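Local coordinates for protein activated BY transcription factor SSRB (Salmonella enterica, PDB 2WNW) that belongs to glycosyl hydrolase family 30, with a TIM-barrel domain joined to a beta-sandwich domain, and is probably a carbohydrate-active enzyme, at residues F267-Q279 with T312-C325. Sequence-based numbering, arbitrary orientation.
Sequences FHWYTGDHFSQIQ and TYLHDMIGNFKSGC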
ATOM      1  N   PHE A 267      18.411  -1.091  -0.433  1.00 13.73           N
ATOM      2  CA  PHE A 267      17.785  -2.382  -0.185  1.00 14.50           C
ATOM      3  C   PHE A 267      17.640  -3.219  -1.444  1.00 14.57           C
ATOM      4  O   PHE A 267      17.695  -2.700  -2.561  1.00 14.12           O
ATOM      5  CB  PHE A 267      16.419  -2.211   0.495  1.00 13.44           C
ATOM      6  CG  PHE A 267      15.470  -1.312  -0.250  1.00 15.99           C
ATOM      7  CD1 PHE A 267      15.361   0.034   0.081  1.00 17.12           C
ATOM      8  CD2 PHE A 267      14.688  -1.813  -1.287  1.00 16.08           C
ATOM      9  CE1 PHE A 267      14.483   0.873  -0.608  1.00 17.94           C
ATOM     10  CE2 PHE A 267      13.807  -0.983  -1.985  1.00 18.20           C
ATOM     11  CZ  PHE A 267      13.707   0.361  -1.642  1.00 17.83           C
ATOM     12  N   HIS A 268      17.468  -4.522  -1.243  1.00 14.76           N
ATOM     13  CA  HIS A 268      17.325  -5.488  -2.327  1.00 13.95           C
ATOM     14  C   HIS A 268      15.937  -6.124  -2.232  1.00 14.94           C
ATOM     15  O   HIS A 268      15.177  -5.825  -1.308  1.00 14.16           O
ATOM     16  CB  HIS A 268      18.410  -6.565  -2.207  1.00 14.82           C
ATOM     17  CG  HIS A 268      19.805  -6.018  -2.130  1.00 15.09           C
ATOM     18  ND1 HIS A 268      20.897  -6.806  -1.835  1.00 15.49           N
ATOM     19  CD2 HIS A 268      20.284  -4.762  -2.306  1.00 14.32           C
ATOM     20  CE1 HIS A 268      21.988  -6.060  -1.830  1.00 16.19           C
ATOM     21  NE2 HIS A 268      21.644  -4.815  -2.112  1.00 16.58           N
ATOM     22  N   TRP A 269      15.613  -7.018  -3.166  1.00 14.07           N
ATOM     23  CA  TRP A 269      14.288  -7.638  -3.172  1.00 15.11           C
ATOM     24  C   TRP A 269      14.250  -9.146  -2.968  1.00 14.48           C
ATOM     25  O   TRP A 269      13.204  -9.763  -3.143  1.00 15.42           O
ATOM     26  CB  TRP A 269      13.573  -7.319  -4.495  1.00 15.21           C
ATOM     27  CG  TRP A 269      14.110  -8.046  -5.727  1.00 15.04           C
ATOM     28  CD1 TRP A 269      14.794  -9.234  -5.760  1.00 16.92           C
ATOM     29  CD2 TRP A 269      13.909  -7.669  -7.098  1.00 14.33           C
ATOM     30  NE1 TRP A 269      15.023  -9.620  -7.063  1.00 15.74           N
ATOM     31  CE2 TRP A 269      14.490  -8.677  -7.904  1.00 15.38           C
ATOM     32  CE3 TRP A 269      13.288  -6.577  -7.725  1.00 13.84           C
ATOM     33  CZ2 TRP A 269      14.469  -8.628  -9.305  1.00 13.55           C
ATOM     34  CZ3 TRP A 269      13.268  -6.529  -9.126  1.00 14.27           C
ATOM     35  CH2 TRP A 269      13.855  -7.547  -9.893  1.00 14.44           C
ATOM     36  N   TYR A 270      15.369  -9.739  -2.576  1.00 16.53           N
ATOM     37  CA  TYR A 270      15.432 -11.190  -2.458  1.00 16.53           C
ATOM     38  C   TYR A 270      14.532 -11.919  -1.460  1.00 16.96           C
ATOM     39  O   TYR A 270      14.442 -13.145  -1.518  1.00 17.87           O
ATOM     40  CB  TYR A 270      16.895 -11.614  -2.289  1.00 16.24           C
ATOM     41  CG  TYR A 270      17.768 -11.121  -3.432  1.00 16.63           C
ATOM     42  CD1 TYR A 270      18.762 -10.167  -3.218  1.00 17.33           C
ATOM     43  CD2 TYR A 270      17.571 -11.581  -4.735  1.00 17.10           C
ATOM     44  CE1 TYR A 270      19.541  -9.683  -4.275  1.00 16.91           C
ATOM     45  CE2 TYR A 270      18.343 -11.105  -5.797  1.00 17.26           C
ATOM     46  CZ  TYR A 270      19.325 -10.155  -5.558  1.00 17.22           C
ATOM     47  OH  TYR A 270      20.085  -9.679  -6.602  1.00 16.84           O
ATOM     48  N   THR A 271      13.864 -11.197  -0.563  1.00 14.73           N
ATOM     49  CA  THR A 271      12.958 -11.857   0.380  1.00 15.78           C
ATOM     50  C   THR A 271      11.495 -11.453   0.157  1.00 16.53           C
ATOM     51  O   THR A 271      10.630 -11.714   0.992  1.00 16.34           O
ATOM     52  CB  THR A 271      13.333 -11.579   1.855  1.00 14.42           C
ATOM     53  OG1 THR A 271      13.311 -10.171   2.112  1.00 14.33           O
ATOM     54  CG2 THR A 271      14.721 -12.145   2.165  1.00 14.86           C
ATOM     55  N   GLY A 272      11.219 -10.817  -0.975  1.00 16.63           N
ATOM     56  CA  GLY A 272       9.847 -10.436  -1.263  1.00 15.09           C
ATOM     57  C   GLY A 272       9.530  -8.954  -1.216  1.00 15.03           C
ATOM     58  O   GLY A 272      10.422  -8.110  -1.111  1.00 14.32           O
ATOM     59  N   ASP A 273       8.234  -8.657  -1.273  1.00 15.11           N
ATOM     60  CA  ASP A 273       7.716  -7.290  -1.290  1.00 14.00           C
ATOM     61  C   ASP A 273       8.061  -6.409  -0.090  1.00 13.63           C
ATOM     62  O   ASP A 273       8.857  -5.477  -0.208  1.00 14.37           O
ATOM     63  CB  ASP A 273       6.188  -7.317  -1.459  1.00 14.88           C
ATOM     64  CG  ASP A 273       5.739  -8.039  -2.726  1.00 16.84           C
ATOM     65  OD1 ASP A 273       6.600  -8.406  -3.556  1.00 15.49           O
ATOM     66  OD2 ASP A 273       4.510  -8.233  -2.895  1.00 16.75           O
ATOM     67  N   HIS A 274       7.436  -6.689   1.050  1.00 13.60           N
ATOM     68  CA  HIS A 274       7.653  -5.916   2.273  1.00 15.33           C
ATOM     69  C   HIS A 274       7.595  -4.410   2.020  1.00 14.86           C
ATOM     70  O   HIS A 274       8.342  -3.640   2.620  1.00 14.89           O
ATOM     71  CB  HIS A 274       9.002  -6.293   2.894  1.00 15.03           C
ATOM     72  CG  HIS A 274       9.043  -7.695   3.420  1.00 15.67           C
ATOM     73  ND1 HIS A 274       8.264  -8.113   4.477  1.00 17.70           N
ATOM     74  CD2 HIS A 274       9.738  -8.783   3.011  1.00 16.82           C
ATOM     75  CE1 HIS A 274       8.475  -9.399   4.696  1.00 16.24           C
ATOM     76  NE2 HIS A 274       9.365  -9.830   3.819  1.00 15.05           N
ATOM     77  N   PHE A 275       6.685  -3.991   1.145  1.00 14.55           N
ATOM     78  CA  PHE A 275       6.560  -2.577   0.803  1.00 14.29           C
ATOM     79  C   PHE A 275       6.260  -1.678   2.003  1.00 15.17           C
ATOM     80  O   PHE A 275       6.702  -0.531   2.049  1.00 14.34           O
ATOM     81  CB  PHE A 275       5.473  -2.380  -0.268  1.00 14.08           C
ATOM     82  CG  PHE A 275       5.708  -3.169  -1.537  1.00 14.28           C
ATOM     83  CD1 PHE A 275       6.927  -3.094  -2.210  1.00 14.98           C
ATOM     84  CD2 PHE A 275       4.703  -3.977  -2.062  1.00 16.02           C
ATOM     85  CE1 PHE A 275       7.142  -3.819  -3.391  1.00 15.64           C
ATOM     86  CE2 PHE A 275       4.903  -4.707  -3.241  1.00 15.73           C
ATOM     87  CZ  PHE A 275       6.128  -4.627  -3.908  1.00 16.08           C
ATOM     88  N   SER A 276       5.509  -2.197   2.970  1.00 14.86           N
ATOM     89  CA  SER A 276       5.151  -1.418   4.152  1.00 16.08           C
ATOM     90  C   SER A 276       6.348  -0.880   4.931  1.00 16.55           C
ATOM     91  O   SER A 276       6.255   0.181   5.556  1.00 16.48           O
ATOM     92  CB  SER A 276       4.265  -2.247   5.089  1.00 16.77           C
ATOM     93  OG  SER A 276       2.971  -2.422   4.543  1.00 18.51           O
ATOM     94  N   GLN A 277       7.470  -1.596   4.903  1.00 15.57           N
ATOM     95  CA  GLN A 277       8.648  -1.133   5.631  1.00 15.84           C
ATOM     96  C   GLN A 277       9.286   0.068   4.946  1.00 16.45           C
ATOM     97  O   GLN A 277       9.863   0.932   5.608  1.00 17.53           O
ATOM     98  CB  GLN A 277       9.656  -2.273   5.812  1.00 15.14           C
ATOM     99  CG  GLN A 277       9.148  -3.327   6.796  1.00 16.69           C
ATOM    100  CD  GLN A 277      10.234  -4.242   7.310  1.00 16.01           C
ATOM    101  OE1 GLN A 277      11.329  -3.793   7.655  1.00 17.19           O
ATOM    102  NE2 GLN A 277       9.932  -5.537   7.382  1.00 16.66           N
ATOM    103  N   ILE A 278       9.175   0.132   3.625  1.00 16.14           N
ATOM    104  CA  ILE A 278       9.712   1.273   2.891  1.00 16.27           C
ATOM    105  C   ILE A 278       8.850   2.480   3.253  1.00 16.05           C
ATOM    106  O   ILE A 278       9.361   3.546   3.595  1.00 15.85           O
ATOM    107  CB  ILE A 278       9.620   1.078   1.366  1.00 17.28           C
ATOM    108  CG1 ILE A 278      10.397  -0.166   0.938  1.00 18.29           C
ATOM    109  CG2 ILE A 278      10.189   2.307   0.656  1.00 18.52           C
ATOM    110  CD1 ILE A 278      10.249  -0.469  -0.536  1.00 19.92           C
ATOM    111  N   GLN A 279       7.533   2.294   3.188  1.00 16.61           N
ATOM    112  CA  GLN A 279       6.589   3.365   3.494  1.00 17.93           C
ATOM    113  C   GLN A 279       6.726   3.920   4.909  1.00 17.23           C
ATOM    114  O   GLN A 279       6.668   5.135   5.110  1.00 17.46           O
ATOM    115  CB  GLN A 279       5.155   2.886   3.266  1.00 22.49           C
ATOM    116  CG  GLN A 279       4.128   3.990   3.421  1.00 28.42           C
ATOM    117  CD  GLN A 279       2.887   3.736   2.602  1.00 34.87           C
ATOM    118  OE1 GLN A 279       2.130   2.802   2.872  1.00 38.45           O
ATOM    119  NE2 GLN A 279       2.676   4.560   1.580  1.00 38.47           N
ATOM    120  N   THR A 312       8.093 -10.044 -11.847  1.00 14.31           N
ATOM    121  CA  THR A 312       8.964  -9.734 -10.717  1.00 13.55           C
ATOM    122  C   THR A 312       9.509  -8.310 -10.767  1.00 14.47           C
ATOM    123  O   THR A 312       9.449  -7.588  -9.773  1.00 13.27           O
ATOM    124  CB  THR A 312      10.131 -10.746 -10.629  1.00 15.25           C
ATOM    125  OG1 THR A 312       9.597 -12.051 -10.368  1.00 15.20           O
ATOM    126  CG2 THR A 312      11.102 -10.369  -9.517  1.00 15.26           C
ATOM    127  N   TYR A 313      10.022  -7.899 -11.924  1.00 12.96           N
ATOM    128  CA  TYR A 313      10.568  -6.555 -12.058  1.00 14.60           C
ATOM    129  C   TYR A 313       9.504  -5.470 -11.918  1.00 15.22           C
ATOM    130  O   TYR A 313       9.660  -4.539 -11.125  1.00 15.62           O
ATOM    131  CB  TYR A 313      11.285  -6.387 -13.407  1.00 14.85           C
ATOM    132  CG  TYR A 313      12.747  -6.787 -13.382  1.00 14.93           C
ATOM    133  CD1 TYR A 313      13.134  -8.123 -13.514  1.00 13.79           C
ATOM    134  CD2 TYR A 313      13.743  -5.827 -13.188  1.00 14.87           C
ATOM    135  CE1 TYR A 313      14.485  -8.491 -13.450  1.00 14.54           C
ATOM    136  CE2 TYR A 313      15.089  -6.182 -13.118  1.00 16.39           C
ATOM    137  CZ  TYR A 313      15.453  -7.512 -13.249  1.00 15.58           C
ATOM    138  OH  TYR A 313      16.782  -7.852 -13.170  1.00 15.41           O
ATOM    139  N   LEU A 314       8.424  -5.585 -12.686  1.00 13.55           N
ATOM    140  CA  LEU A 314       7.366  -4.577 -12.633  1.00 13.84           C
ATOM    141  C   LEU A 314       6.686  -4.487 -11.272  1.00 13.41           C
ATOM    142  O   LEU A 314       6.461  -3.393 -10.759  1.00 13.63           O
ATOM    143  CB  LEU A 314       6.319  -4.845 -13.718  1.00 13.93           C
ATOM    144  CG  LEU A 314       6.769  -4.560 -15.153  1.00 17.59           C
ATOM    145  CD1 LEU A 314       5.712  -5.066 -16.128  1.00 17.00           C
ATOM    146  CD2 LEU A 314       7.001  -3.060 -15.337  1.00 17.47           C
ATOM    147  N   HIS A 315       6.364  -5.637 -10.689  1.00 12.90           N
ATOM    148  CA  HIS A 315       5.698  -5.673  -9.393  1.00 13.90           C
ATOM    149  C   HIS A 315       6.533  -5.019  -8.297  1.00 12.75           C
ATOM    150  O   HIS A 315       6.017  -4.227  -7.507  1.00 12.02           O
ATOM    151  CB  HIS A 315       5.380  -7.121  -9.002  1.00 14.09           C
ATOM    152  CG  HIS A 315       4.713  -7.257  -7.668  1.00 14.04           C
ATOM    153  ND1 HIS A 315       3.406  -6.882  -7.445  1.00 14.55           N
ATOM    154  CD2 HIS A 315       5.180  -7.715  -6.481  1.00 14.58           C
ATOM    155  CE1 HIS A 315       3.096  -7.100  -6.179  1.00 17.74           C
ATOM    156  NE2 HIS A 315       4.155  -7.606  -5.572  1.00 15.82           N
ATOM    157  N   ASP A 316       7.824  -5.334  -8.242  1.00 12.44           N
ATOM    158  CA  ASP A 316       8.659  -4.747  -7.205  1.00 13.55           C
ATOM    159  C   ASP A 316       8.905  -3.262  -7.435  1.00 14.51           C
ATOM    160  O   ASP A 316       8.865  -2.467  -6.494  1.00 14.70           O
ATOM    161  CB  ASP A 316       9.995  -5.489  -7.094  1.00 13.74           C
ATOM    162  CG  ASP A 316      10.686  -5.222  -5.771  1.00 15.17           C
ATOM    163  OD1 ASP A 316      11.631  -4.403  -5.730  1.00 16.36           O
ATOM    164  OD2 ASP A 316      10.257  -5.817  -4.765  1.00 15.38           O
ATOM    165  N   MET A 317       9.152  -2.877  -8.684  1.00 13.68           N
ATOM    166  CA  MET A 317       9.392  -1.471  -8.993  1.00 14.99           C
ATOM    167  C   MET A 317       8.193  -0.591  -8.653  1.00 14.98           C
ATOM    168  O   MET A 317       8.338   0.451  -8.010  1.00 15.14           O
ATOM    169  CB  MET A 317       9.747  -1.311 -10.473  1.00 16.30           C
ATOM    170  CG  MET A 317      11.081  -1.941 -10.841  1.00 17.17           C
ATOM    171  SD  MET A 317      11.409  -1.881 -12.611  1.00 17.48           S
ATOM    172  CE  MET A 317      12.031  -0.203 -12.793  1.00 17.94           C
ATOM    173  N   ILE A 318       7.006  -1.007  -9.082  1.00 14.12           N
ATOM    174  CA  ILE A 318       5.802  -0.232  -8.806  1.00 13.43           C
ATOM    175  C   ILE A 318       5.576  -0.105  -7.303  1.00 14.35           C
ATOM    176  O   ILE A 318       5.345   0.991  -6.795  1.00 13.98           O
ATOM    177  CB  ILE A 318       4.565  -0.873  -9.480  1.00 13.70           C
ATOM    178  CG1 ILE A 318       4.705  -0.761 -11.004  1.00 13.99           C
ATOM    179  CG2 ILE A 318       3.288  -0.187  -9.003  1.00 14.20           C
ATOM    180  CD1 ILE A 318       3.655  -1.529 -11.790  1.00 15.03           C
ATOM    181  N   GLY A 319       5.658  -1.224  -6.591  1.00 13.89           N
ATOM    182  CA  GLY A 319       5.464  -1.191  -5.152  1.00 14.79           C
ATOM    183  C   GLY A 319       6.475  -0.315  -4.427  1.00 15.47           C
ATOM    184  O   GLY A 319       6.116   0.447  -3.524  1.00 16.04           O
ATOM    185  N   ASN A 320       7.742  -0.423  -4.813  1.00 14.47           N
ATOM    186  CA  ASN A 320       8.793   0.369  -4.186  1.00 14.63           C
ATOM    187  C   ASN A 320       8.524   1.860  -4.337  1.00 15.46           C
ATOM    188  O   ASN A 320       8.521   2.599  -3.356  1.00 15.64           O
ATOM    189  CB  ASN A 320      10.160   0.036  -4.802  1.00 14.06           C
ATOM    190  CG  ASN A 320      10.686  -1.317  -4.364  1.00 13.31           C
ATOM    191  OD1 ASN A 320      11.700  -1.798  -4.873  1.00 16.39           O
ATOM    192  ND2 ASN A 320      10.006  -1.935  -3.415  1.00 10.88           N
ATOM    193  N   PHE A 321       8.290   2.304  -5.566  1.00 14.58           N
ATOM    194  CA  PHE A 321       8.049   3.723  -5.791  1.00 15.73           C
ATOM    195  C   PHE A 321       6.766   4.236  -5.146  1.00 15.07           C
ATOM    196  O   PHE A 321       6.728   5.365  -4.659  1.00 15.86           O
ATOM    197  CB  PHE A 321       8.098   4.023  -7.291  1.00 15.93           C
ATOM    198  CG  PHE A 321       9.495   3.991  -7.853  1.00 17.74           C
ATOM    199  CD1 PHE A 321      10.451   4.909  -7.421  1.00 17.82           C
ATOM    200  CD2 PHE A 321       9.869   3.026  -8.781  1.00 17.42           C
ATOM    201  CE1 PHE A 321      11.757   4.867  -7.903  1.00 18.04           C
ATOM    202  CE2 PHE A 321      11.176   2.975  -9.272  1.00 18.87           C
ATOM    203  CZ  PHE A 321      12.122   3.897  -8.831  1.00 18.88           C
ATOM    204  N   LYS A 322       5.719   3.417  -5.117  1.00 15.68           N
ATOM    205  CA  LYS A 322       4.481   3.847  -4.475  1.00 17.26           C
ATOM    206  C   LYS A 322       4.720   3.976  -2.973  1.00 17.27           C
ATOM    207  O   LYS A 322       4.038   4.738  -2.289  1.00 18.44           O
ATOM    208  CB  LYS A 322       3.356   2.835  -4.707  1.00 18.58           C
ATOM    209  CG  LYS A 322       2.798   2.834  -6.113  1.00 25.15           C
ATOM    210  CD  LYS A 322       1.299   3.118  -6.110  1.00 29.53           C
ATOM    211  CE  LYS A 322       0.981   4.491  -5.555  1.00 30.62           C
ATOM    212  NZ  LYS A 322      -0.492   4.763  -5.519  1.00 27.04           N
ATOM    213  N   SER A 323       5.701   3.233  -2.469  1.00 15.71           N
ATOM    214  CA  SER A 323       6.003   3.232  -1.041  1.00 15.65           C
ATOM    215  C   SER A 323       7.081   4.196  -0.543  1.00 16.90           C
ATOM    216  O   SER A 323       7.364   4.221   0.652  1.00 18.71           O
ATOM    217  CB  SER A 323       6.353   1.809  -0.605  1.00 16.01           C
ATOM    218  OG  SER A 323       5.291   0.933  -0.942  1.00 16.65           O
ATOM    219  N   GLY A 324       7.690   4.967  -1.440  1.00 15.26           N
ATOM    220  CA  GLY A 324       8.693   5.931  -1.006  1.00 16.46           C
ATOM    221  C   GLY A 324      10.118   5.766  -1.514  1.00 15.89           C
ATOM    222  O   GLY A 324      11.013   6.489  -1.072  1.00 15.93           O
ATOM    223  N   CYS A 325      10.324   4.834  -2.443  1.00 16.18           N
ATOM    224  CA  CYS A 325      11.645   4.549  -3.013  1.00 16.01           C
ATOM    225  C   CYS A 325      12.244   5.743  -3.759  1.00 16.26           C
ATOM    226  O   CYS A 325      11.545   6.435  -4.496  1.00 16.09           O
ATOM    227  CB  CYS A 325      11.543   3.349  -3.963  1.00 15.63           C
ATOM    228  SG  CYS A 325      13.098   2.846  -4.720  1.00 18.40           S
TER
HETATM  229  O   HOH W   1       8.919  -8.170  -4.894  1.00 17.14           O
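F275 packs as a knob into a hole formed by H315, D316, G319 and N320 on helix 312-322. Its ring lies flat on G319, whose CA is 3.7 Å from the ring centroid in a CH-pi contact. The CB of D273 covers the opposite face. F275 also turns an edge to the face of H315 in an offset edge-to-face pair, planes at 61°.

H315 has CG anti to its backbone N (chi1 179°), which brings NE2 to D273. H315 NE2 donates to D273 OD2 over 2.8 Å in a nearly straight bond. The acceptor lies in the imidazole plane, but the hydrogen bond arrives from above the carboxylate plane. H315 ND1 bonds to E394, and D273 OD2 also takes the backbone N of N391 of the second subunit. A water donates to D273 OD1 and to D316 OD2, 2.7 Å from each. K242 forms a salt bridge with D316 OD2, which probably eases the like charge.

W269 CH2 points at the centre of the Y313 ring in a T-shaped stack, planes at 83°. T312 CG2 lies over one indole face, and D316 OD1 meets the indole edge in plane, 3.4 Å from W269 CE3.

At the other end, I278 CB packs 3.9 Å from S323 CB, while S323 OG bonds back to G319 O.

The contact borders the dimer interface. It sets the loop after barrel strand 264-268 and the start of helix 275-284 against helix 305-322, which precedes strand 327-330. Helix 365-374 and strand 393-399 also pack on helix 305-322.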